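Local coordinates for multifunctional non-homologous end joining DNA repair protein LigD (Mycobacterium tuberculosis, PDB 2IRU), which probably works with Ku to repair DNA double-strand breaks by end joining, this piece being its manganese-dependent polymerase domain, at residues L44-G49 with D283-E288; P77-A82 with L102-Q107; W118-E123 with L129-A134; A158-L163 with L168-V173. All coordinates share one frame; numbering follows the deposited sequence.

Contact 1 of 4, residues L44-G49 with D283-E288; sequences LGHIAG and DGDLLE
His-46 is held at both ring nitrogens by carboxylates: across the contact its NE2 donates to Asp-285 OD2, while ND1 is hydrogen-bonded to Asp-291 near the end of the model. The NE2 to OD2 bond of His-46 and Asp-285 is short, 2.7 Å, with an angle of 159° at the hydrogen. OD2 sits in the plane of the imidazole and offers its syn lone pair, although ring and carboxylate planes are turned 71° apart. Two acidic partners would probably favour the doubly protonated ring. Leu-287 comes at the same ring from another direction. Its CD1 lies over one face, 4.3 Å from the ring centroid in a CH-pi contact, and its carbonyl O approaches His-46 CE1 to 3.0 Å. With CG of His-46 beside the backbone N (chi1 -40°), the ring leaves the end of helix 29-47 and reaches into the loop. The other oxygen of the aspartate, Asp-285 OD1, is met from above the carboxylate plane by Leu-287 N at 2.9 Å and also bonds Tyr-244 OH, which should keep the carboxylate from rotating. Leu-287 also packs on Phe-171 and Val-173 of strand 171-174. The result is a His-carboxylate hydrogen bond presented by an Asx turn that coincides with the start of a type I beta turn, Asp-285 to Glu-288.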
# COMPACT_ATOMS: atom_id res chain seq x y z
N LEU A 44 8.04 7.54 2.94
CA LEU A 44 9.11 7.17 2.00
C LEU A 44 9.76 5.80 2.30
O LEU A 44 10.02 5.01 1.36
CB LEU A 44 10.13 8.27 1.85
CG LEU A 44 9.60 9.45 1.03
CD1 LEU A 44 10.65 10.53 1.20
CD2 LEU A 44 9.39 9.10 -0.42
N GLY A 45 9.94 5.48 3.59
CA GLY A 45 10.66 4.27 4.00
C GLY A 45 9.95 3.02 3.50
O GLY A 45 10.56 1.98 3.28
N HIS A 46 8.63 3.13 3.34
CA HIS A 46 7.82 1.96 2.95
C HIS A 46 7.58 1.77 1.46
O HIS A 46 7.02 0.72 1.03
CB HIS A 46 6.50 1.93 3.74
CG HIS A 46 6.69 2.32 5.17
ND1 HIS A 46 7.39 1.54 6.07
CD2 HIS A 46 6.35 3.44 5.84
CE1 HIS A 46 7.44 2.16 7.24
NE2 HIS A 46 6.82 3.33 7.11
N ILE A 47 8.01 2.78 0.68
CA ILE A 47 7.99 2.72 -0.77
C ILE A 47 9.39 2.80 -1.41
O ILE A 47 9.54 2.50 -2.58
CB ILE A 47 7.01 3.74 -1.38
CG1 ILE A 47 7.47 5.17 -1.10
CG2 ILE A 47 5.62 3.56 -0.74
CD1 ILE A 47 6.51 6.27 -1.74
N ALA A 48 10.40 3.16 -0.60
CA ALA A 48 11.80 3.16 -1.08
C ALA A 48 12.16 1.82 -1.75
O ALA A 48 11.82 0.73 -1.24
CB ALA A 48 12.76 3.40 0.08
N GLY A 49 12.88 1.91 -2.86
CA GLY A 49 13.38 0.72 -3.53
C GLY A 49 12.32 -0.07 -4.29
O GLY A 49 12.65 -1.11 -4.89
N ASP A 283 2.10 10.76 17.19
CA ASP A 283 2.66 9.43 17.46
C ASP A 283 3.83 9.03 16.55
O ASP A 283 4.44 7.95 16.76
CB ASP A 283 1.55 8.37 17.35
CG ASP A 283 0.37 8.64 18.26
OD1 ASP A 283 0.58 8.97 19.45
OD2 ASP A 283 -0.78 8.53 17.79
N GLY A 284 4.13 9.85 15.55
CA GLY A 284 5.08 9.48 14.51
C GLY A 284 4.57 8.30 13.68
O GLY A 284 3.34 8.13 13.55
N ASP A 285 5.49 7.51 13.12
CA ASP A 285 5.14 6.43 12.20
C ASP A 285 4.94 5.11 12.97
O ASP A 285 5.89 4.56 13.56
CB ASP A 285 6.23 6.31 11.13
CG ASP A 285 5.98 5.19 10.11
OD1 ASP A 285 4.83 4.72 9.95
OD2 ASP A 285 6.95 4.81 9.42
N LEU A 286 3.70 4.60 12.97
CA LEU A 286 3.41 3.31 13.62
C LEU A 286 4.09 2.13 12.88
O LEU A 286 4.28 1.05 13.47
CB LEU A 286 1.89 3.08 13.76
CG LEU A 286 1.11 4.09 14.60
CD1 LEU A 286 -0.37 3.71 14.63
CD2 LEU A 286 1.66 4.21 16.03
N LEU A 287 4.46 2.36 11.62
CA LEU A 287 5.19 1.38 10.80
C LEU A 287 6.73 1.56 10.85
O LEU A 287 7.45 0.98 10.03
CB LEU A 287 4.72 1.48 9.32
CG LEU A 287 3.27 1.14 9.00
CD1 LEU A 287 3.08 1.18 7.48
CD2 LEU A 287 2.92 -0.25 9.55
N GLU A 288 7.24 2.36 11.78
CA GLU A 288 8.69 2.62 11.85
C GLU A 288 9.54 1.35 11.65
O GLU A 288 10.54 1.35 10.92
CB GLU A 288 9.02 3.24 13.21
CG GLU A 288 10.41 3.86 13.31
CD GLU A 288 10.37 5.37 13.32
OE1 GLU A 288 10.10 5.98 12.26
OE2 GLU A 288 10.59 5.94 14.42

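Contact 2 of 4, residues P77-A82 with L102-Q107; sequences PWLSRA and LAWIAQ
Leu-79 meets Trp-104 at about a right angle, one methyl laid squarely on the flat of the indole. CD1 of Leu-79 sits 3.7 Å from the centroid of the six-membered ring of Trp-104 and only 7° off the ring normal, a well-centred CH-pi contact. All six carbons of that ring are therefore almost equally far from the methyl, from 3.8 Å at CD2 of Trp-104 to 4.1 Å at its CH2, both measured to CD1 of Leu-79. The indole gets there because CG of Trp-104 stands opposite the backbone N (chi1 176°), which swings the ring off helix 99-107 toward the loop. Trp-78 adds a looser touch from the other tryptophan: its CH2 comes to 4.4 Å from CB of Trp-104, an apolar touch on the stem of that side chain rather than on its indole. No hydrogen bond crosses between the segments. Within residues 77-82, Arg-81 folds back and takes Leu-79 O side-on with NE and NH2 from one face of the carbonyl; NH2 of Arg-81 lies 3.0 Å from that oxygen. The same NH2 also reaches Pro-76 O, a second tie within the loop that carries Leu-79. Beyond the contact, Ser-80 and Ala-82 pair with Ile-95 and Tyr-93 in the two-stranded sheet of 80-84 and 91-95. Helix 99-107 is flanked by helix 29-47, on which Leu-102 and Ala-103 pack, while Trp-104 and Ile-105 touch Arg-54 of strand 53-56.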
# COMPACT_ATOMS: atom_id res chain seq x y z
N PRO A 77 13.39 14.05 -15.35
CA PRO A 77 14.54 13.14 -15.58
C PRO A 77 15.21 12.69 -14.28
O PRO A 77 15.94 11.68 -14.25
CB PRO A 77 15.52 13.98 -16.42
CG PRO A 77 14.76 15.19 -16.81
CD PRO A 77 13.62 15.39 -15.93
N TRP A 78 14.98 13.45 -13.20
CA TRP A 78 15.65 13.18 -11.93
C TRP A 78 14.98 12.08 -11.10
O TRP A 78 15.53 11.63 -10.07
CB TRP A 78 15.79 14.49 -11.12
CG TRP A 78 14.49 15.29 -11.03
CD1 TRP A 78 14.17 16.42 -11.74
CD2 TRP A 78 13.37 15.03 -10.17
NE1 TRP A 78 12.92 16.88 -11.37
CE2 TRP A 78 12.41 16.05 -10.41
CE3 TRP A 78 13.09 14.04 -9.21
CZ2 TRP A 78 11.18 16.11 -9.74
CZ3 TRP A 78 11.83 14.10 -8.53
CH2 TRP A 78 10.89 15.12 -8.83
N LEU A 79 13.79 11.63 -11.51
CA LEU A 79 13.17 10.50 -10.81
C LEU A 79 14.04 9.25 -10.94
O LEU A 79 14.53 8.94 -12.03
CB LEU A 79 11.78 10.22 -11.39
CG LEU A 79 10.68 11.18 -10.94
CD1 LEU A 79 9.48 11.01 -11.88
CD2 LEU A 79 10.27 10.86 -9.51
N SER A 80 14.25 8.55 -9.83
CA SER A 80 14.83 7.21 -9.90
C SER A 80 13.88 6.29 -10.68
O SER A 80 12.66 6.48 -10.68
CB SER A 80 15.07 6.67 -8.50
OG SER A 80 16.03 7.50 -7.85
N ARG A 81 14.46 5.30 -11.37
CA ARG A 81 13.68 4.33 -12.11
C ARG A 81 14.44 3.03 -12.26
O ARG A 81 15.68 2.98 -12.20
CB ARG A 81 13.26 4.85 -13.48
CG ARG A 81 14.47 5.10 -14.41
CD ARG A 81 14.13 6.18 -15.41
NE ARG A 81 14.06 7.51 -14.80
CZ ARG A 81 13.44 8.56 -15.34
NH1 ARG A 81 12.80 8.45 -16.51
NH2 ARG A 81 13.41 9.73 -14.70
N ALA A 82 13.67 1.96 -12.49
CA ALA A 82 14.27 0.67 -12.71
C ALA A 82 13.32 -0.24 -13.47
O ALA A 82 12.12 0.00 -13.48
CB ALA A 82 14.73 0.05 -11.40
N LEU A 102 7.24 12.66 -4.22
CA LEU A 102 5.84 12.66 -3.79
C LEU A 102 5.12 13.95 -4.22
O LEU A 102 3.92 13.92 -4.50
CB LEU A 102 5.72 12.45 -2.28
CG LEU A 102 5.97 11.02 -1.84
CD1 LEU A 102 6.20 10.91 -0.35
CD2 LEU A 102 4.86 10.07 -2.28
N ALA A 103 5.84 15.06 -4.26
CA ALA A 103 5.28 16.28 -4.88
C ALA A 103 4.87 16.03 -6.35
O ALA A 103 3.82 16.51 -6.82
CB ALA A 103 6.24 17.44 -4.75
N TRP A 104 5.70 15.28 -7.09
CA TRP A 104 5.38 14.89 -8.49
C TRP A 104 4.13 14.00 -8.49
O TRP A 104 3.20 14.20 -9.28
CB TRP A 104 6.58 14.15 -9.12
CG TRP A 104 6.29 13.64 -10.47
CD1 TRP A 104 6.09 14.39 -11.62
CD2 TRP A 104 6.03 12.28 -10.83
NE1 TRP A 104 5.79 13.55 -12.67
CE2 TRP A 104 5.77 12.26 -12.22
CE3 TRP A 104 6.07 11.06 -10.12
CZ2 TRP A 104 5.50 11.05 -12.91
CZ3 TRP A 104 5.81 9.88 -10.77
CH2 TRP A 104 5.54 9.87 -12.18
N ILE A 105 4.05 13.04 -7.57
CA ILE A 105 2.87 12.20 -7.45
C ILE A 105 1.60 13.09 -7.28
O ILE A 105 0.59 12.89 -7.97
CB ILE A 105 3.04 11.26 -6.26
CG1 ILE A 105 4.01 10.11 -6.65
CG2 ILE A 105 1.68 10.74 -5.75
CD1 ILE A 105 3.48 9.17 -7.74
N ALA A 106 1.67 14.08 -6.41
CA ALA A 106 0.53 14.97 -6.18
C ALA A 106 0.22 15.79 -7.42
O ALA A 106 -0.93 15.89 -7.82
CB ALA A 106 0.85 15.89 -5.03
N GLN A 107 1.25 16.37 -8.04
CA GLN A 107 1.06 17.17 -9.23
C GLN A 107 0.39 16.36 -10.39
O GLN A 107 -0.40 16.91 -11.18
CB GLN A 107 2.39 17.81 -9.65
CG GLN A 107 2.40 18.36 -11.10
CD GLN A 107 1.32 19.39 -11.39
OE1 GLN A 107 0.66 19.94 -10.49
NE2 GLN A 107 1.13 19.67 -12.69

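Contact 3 of 4, residues W118-E123 with L129-A134; sequences WRFVAE and LNPGPA
Strands 118-122 and 129-134 run antiparallel, with the register slipping by one residue between the pairs Trp-118/Ala-134 and Phe-120/Pro-131, a beta bulge. Val-121 and Asn-130 form the hydrogen-bonded pair: Val-121 N to Asn-130 O is 2.8 Å, and Asn-130 N returns to Val-121 O. Within the bulge Gly-132 N donates to Arg-119 O at 2.9 Å, a bent bond of 134°. Water 1 spans the gap that follows, donating to Arg-119 O and, at 2.6 Å, to Pro-133 O. This is a beta hairpin, its second strand running on into the central mixed sheet, where Asp-140 and Asp-142 probably bind manganese. The side chains of Trp-118 and Pro-131 lie alongside each other; CB of Pro-131 rests over the six-membered ring of Trp-118, 3.8 Å from its centroid and off toward the rim, in a CH-pi contact. In Trp-118 CG lies between the backbone N and the carbonyl carbon (chi1 57°), which brings CZ3 over the centre of the Phe-120 ring, 3.7 Å above its plane. Trp-118 NE1 bonds Gly-236 O, in a loop that probably touches DNA. Phe-120 packs its CB on that of Leu-129 at 4.1 Å, and both side chains touch Ala-82 of strand 80-84. Having no side chain, Gly-132 lets Val-121 CG1 approach its CA to 4.1 Å.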
# COMPACT_ATOMS: atom_id res chain seq x y z
N TRP A 118 8.50 -6.56 -2.65
CA TRP A 118 9.94 -6.68 -2.93
C TRP A 118 10.56 -5.33 -3.27
O TRP A 118 9.87 -4.39 -3.67
CB TRP A 118 10.21 -7.71 -4.03
CG TRP A 118 9.49 -7.44 -5.33
CD1 TRP A 118 8.29 -7.98 -5.73
CD2 TRP A 118 9.93 -6.60 -6.41
NE1 TRP A 118 7.96 -7.53 -6.98
CE2 TRP A 118 8.95 -6.69 -7.43
CE3 TRP A 118 11.07 -5.78 -6.63
CZ2 TRP A 118 9.06 -5.99 -8.65
CZ3 TRP A 118 11.17 -5.08 -7.84
CH2 TRP A 118 10.15 -5.18 -8.82
N ARG A 119 11.88 -5.25 -3.09
CA ARG A 119 12.66 -4.08 -3.55
C ARG A 119 13.67 -4.44 -4.64
O ARG A 119 14.19 -5.57 -4.70
CB ARG A 119 13.43 -3.47 -2.40
CG ARG A 119 12.56 -2.85 -1.33
CD ARG A 119 13.39 -2.54 -0.11
NE ARG A 119 14.30 -1.43 -0.33
CZ ARG A 119 14.38 -0.39 0.50
NH1 ARG A 119 13.61 -0.36 1.59
NH2 ARG A 119 15.22 0.60 0.25
N PHE A 120 13.93 -3.48 -5.52
CA PHE A 120 15.10 -3.56 -6.40
C PHE A 120 16.40 -3.67 -5.60
O PHE A 120 16.55 -3.08 -4.50
CB PHE A 120 15.17 -2.32 -7.28
CG PHE A 120 14.10 -2.28 -8.32
CD1 PHE A 120 14.19 -3.06 -9.46
CD2 PHE A 120 13.02 -1.42 -8.16
CE1 PHE A 120 13.19 -3.03 -10.43
CE2 PHE A 120 12.00 -1.37 -9.14
CZ PHE A 120 12.08 -2.14 -10.25
N VAL A 121 17.35 -4.42 -6.16
CA VAL A 121 18.65 -4.54 -5.53
C VAL A 121 19.71 -4.28 -6.58
O VAL A 121 19.57 -4.74 -7.72
CB VAL A 121 18.89 -5.92 -4.85
CG1 VAL A 121 17.89 -6.17 -3.74
CG2 VAL A 121 18.90 -7.06 -5.86
N ALA A 122 20.73 -3.53 -6.19
CA ALA A 122 21.87 -3.22 -7.05
C ALA A 122 22.74 -4.46 -7.26
O ALA A 122 23.27 -5.03 -6.30
CB ALA A 122 22.69 -2.07 -6.47
N GLU A 123 22.86 -4.88 -8.52
CA GLU A 123 23.59 -6.11 -8.85
C GLU A 123 25.07 -5.89 -8.57
O GLU A 123 25.62 -4.88 -9.00
CB GLU A 123 23.36 -6.52 -10.31
CG GLU A 123 23.05 -8.01 -10.52
CD GLU A 123 23.30 -8.46 -11.96
OE1 GLU A 123 22.91 -7.73 -12.91
OE2 GLU A 123 23.90 -9.54 -12.15
N LEU A 129 19.90 -2.10 -11.30
CA LEU A 129 18.80 -2.48 -10.40
C LEU A 129 17.93 -3.61 -10.97
O LEU A 129 17.37 -3.48 -12.06
CB LEU A 129 17.95 -1.25 -10.04
CG LEU A 129 18.61 -0.05 -9.33
CD1 LEU A 129 17.78 1.22 -9.50
CD2 LEU A 129 18.87 -0.32 -7.85
N ASN A 130 17.83 -4.72 -10.24
CA ASN A 130 16.98 -5.85 -10.63
C ASN A 130 16.06 -6.24 -9.48
O ASN A 130 16.43 -6.02 -8.33
CB ASN A 130 17.85 -7.07 -11.00
CG ASN A 130 18.63 -6.87 -12.27
OD1 ASN A 130 18.10 -6.42 -13.29
ND2 ASN A 130 19.93 -7.20 -12.23
N PRO A 131 14.86 -6.79 -9.78
CA PRO A 131 14.00 -7.18 -8.66
C PRO A 131 14.73 -8.12 -7.72
O PRO A 131 15.45 -9.02 -8.19
CB PRO A 131 12.81 -7.89 -9.34
CG PRO A 131 12.74 -7.24 -10.71
CD PRO A 131 14.22 -7.04 -11.09
N GLY A 132 14.57 -7.90 -6.42
CA GLY A 132 15.20 -8.71 -5.40
C GLY A 132 14.12 -9.45 -4.60
O GLY A 132 12.96 -9.51 -5.01
N PRO A 133 14.50 -10.00 -3.44
CA PRO A 133 13.59 -10.77 -2.60
C PRO A 133 12.46 -9.94 -1.99
O PRO A 133 12.51 -8.69 -1.94
CB PRO A 133 14.52 -11.30 -1.50
CG PRO A 133 15.88 -11.21 -2.07
CD PRO A 133 15.85 -9.95 -2.86
N ALA A 134 11.42 -10.64 -1.54
CA ALA A 134 10.41 -10.01 -0.73
C ALA A 134 11.04 -9.58 0.59
O ALA A 134 11.83 -10.33 1.19
CB ALA A 134 9.23 -10.98 -0.49
O HOH W 1 14.39 -6.87 -2.25

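Contact 4 of 4, residues A158-L163 with L168-V173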
# COMPACT_ATOMS: atom_id res chain seq x y z
N ALA A 158 -5.83 -13.15 14.86
CA ALA A 158 -5.49 -14.55 14.60
C ALA A 158 -4.34 -14.72 13.61
O ALA A 158 -3.47 -15.58 13.80
CB ALA A 158 -6.73 -15.32 14.17
N VAL A 159 -4.34 -13.90 12.55
CA VAL A 159 -3.21 -13.88 11.64
C VAL A 159 -1.95 -13.47 12.40
O VAL A 159 -0.91 -14.14 12.31
CB VAL A 159 -3.45 -12.90 10.45
CG1 VAL A 159 -2.21 -12.87 9.55
CG2 VAL A 159 -4.71 -13.30 9.68
N ARG A 160 -2.06 -12.37 13.16
CA ARG A 160 -0.97 -11.87 13.99
C ARG A 160 -0.42 -12.98 14.90
O ARG A 160 0.79 -13.10 15.05
CB ARG A 160 -1.43 -10.71 14.87
CG ARG A 160 -0.32 -10.13 15.74
CD ARG A 160 -0.85 -9.36 16.92
NE ARG A 160 -1.75 -10.18 17.75
CZ ARG A 160 -2.58 -9.69 18.66
NH1 ARG A 160 -2.61 -8.38 18.91
NH2 ARG A 160 -3.37 -10.50 19.34
N ASP A 161 -1.31 -13.77 15.48
CA ASP A 161 -0.89 -14.78 16.45
C ASP A 161 -0.13 -15.92 15.77
O ASP A 161 0.90 -16.39 16.28
CB ASP A 161 -2.09 -15.27 17.24
CG ASP A 161 -2.61 -14.21 18.23
OD1 ASP A 161 -1.94 -13.18 18.46
OD2 ASP A 161 -3.71 -14.44 18.80
N LEU A 162 -0.60 -16.34 14.60
CA LEU A 162 0.10 -17.37 13.81
C LEU A 162 1.50 -16.90 13.40
O LEU A 162 2.49 -17.64 13.47
CB LEU A 162 -0.70 -17.78 12.57
CG LEU A 162 -1.88 -18.75 12.55
CD1 LEU A 162 -3.19 -18.12 12.85
CD2 LEU A 162 -1.96 -19.40 11.18
N LEU A 163 1.59 -15.64 12.97
CA LEU A 163 2.88 -15.09 12.58
C LEU A 163 3.83 -15.00 13.79
O LEU A 163 5.03 -15.25 13.66
CB LEU A 163 2.69 -13.74 11.88
CG LEU A 163 1.96 -13.86 10.53
CD1 LEU A 163 1.55 -12.47 10.01
CD2 LEU A 163 2.78 -14.63 9.47
N LEU A 168 7.62 -13.47 14.14
CA LEU A 168 7.36 -12.34 13.25
C LEU A 168 6.35 -11.41 13.92
O LEU A 168 5.56 -11.83 14.78
CB LEU A 168 6.84 -12.83 11.90
CG LEU A 168 7.77 -13.70 11.04
CD1 LEU A 168 6.98 -14.19 9.81
CD2 LEU A 168 9.05 -12.96 10.63
N VAL A 169 6.45 -10.13 13.56
CA VAL A 169 5.62 -9.07 14.13
C VAL A 169 4.72 -8.55 13.00
O VAL A 169 5.17 -8.43 11.88
CB VAL A 169 6.50 -7.92 14.70
CG1 VAL A 169 5.68 -6.73 15.17
CG2 VAL A 169 7.42 -8.44 15.85
N THR A 170 3.47 -8.23 13.32
CA THR A 170 2.50 -7.82 12.32
C THR A 170 1.96 -6.41 12.59
O THR A 170 1.68 -6.06 13.75
CB THR A 170 1.35 -8.85 12.29
OG1 THR A 170 1.92 -10.17 12.18
CG2 THR A 170 0.40 -8.64 11.12
N PHE A 171 1.80 -5.64 11.51
CA PHE A 171 1.34 -4.26 11.59
C PHE A 171 0.04 -4.10 10.82
O PHE A 171 -0.02 -4.41 9.61
CB PHE A 171 2.39 -3.30 10.97
CG PHE A 171 3.73 -3.37 11.64
CD1 PHE A 171 4.05 -2.49 12.68
CD2 PHE A 171 4.68 -4.33 11.25
CE1 PHE A 171 5.29 -2.54 13.32
CE2 PHE A 171 5.92 -4.39 11.88
CZ PHE A 171 6.24 -3.51 12.91
N PRO A 172 -1.00 -3.55 11.47
CA PRO A 172 -2.21 -3.34 10.69
C PRO A 172 -2.30 -1.98 10.01
O PRO A 172 -1.82 -0.99 10.53
CB PRO A 172 -3.33 -3.46 11.73
CG PRO A 172 -2.69 -3.09 13.06
CD PRO A 172 -1.17 -3.16 12.89
N VAL A 173 -2.93 -1.98 8.85
CA VAL A 173 -3.11 -0.76 8.08
C VAL A 173 -4.50 -0.82 7.47
O VAL A 173 -4.78 -1.69 6.61
CB VAL A 173 -2.06 -0.64 6.93
CG1 VAL A 173 -2.33 0.64 6.16
CG2 VAL A 173 -0.64 -0.64 7.47
O HOH W 2 2.84 -11.30 14.47
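Helix 149-164 and strand 171-174 are the second and third elements of a beta-alpha-beta crossover that starts from strand 129-143, with strand 180-186 inserted between the two parallel strands; the contact joins the end of the helix to the lead-in of the strand. Leu-168 N donates to Leu-163 O at 3.2 Å. Beside this bond the leucine side chains meet, CD2 of Leu-163 to CD1 of Leu-168 at 4.2 Å. Leu-163 also crosses Thr-170 at about a right angle, pressing CD1 to 3.2 Å from OG1 of Thr-170. Arg-160 touches Thr-170 through its aliphatic part, CG to CB of Thr-170 at 4.0 Å. Its chain then bends at chi3 (56°), and the guanidinium leads away to grip OD1 of Asp-161 side-on in a salt bridge and to face Trp-260 in a cation-pi contact. Water 2 donates to Arg-160 O and Leu-168 O and accepts from Thr-170 OG1 at 2.7 Å. Both water hydrogens are thus spent on backbone carbonyls, and the buried threonine hydroxyl, also bonded to Thr-184 OG1, has its hydrogen direction set by the water.

How the contacts relate
Contact 1 joins the end of helix 29-47 to the last modelled loop, and the other three come in series within the chain it closes: contact 2, then contact 3, then contact 4. It touches all of them, with centres 17 to 19 Å away. Leu-44 and Ile-47 pack on Leu-102 of contact 2, Gly-49 O probably bonds Phe-120 N of contact 3, and Leu-286 O lies against the Phe-171 ring of contact 4. Strand 80-84 of contact 2 lies against the hairpin of contact 3. Contacts 2 and 4, 32 Å apart between centres, lie on opposite sides of the chain's centre. Contacts 3 and 4 do not touch but both reach the mixed sheet; loop 283-288 brings the modelled chain's end back against helix 29-47 and strand 171-174.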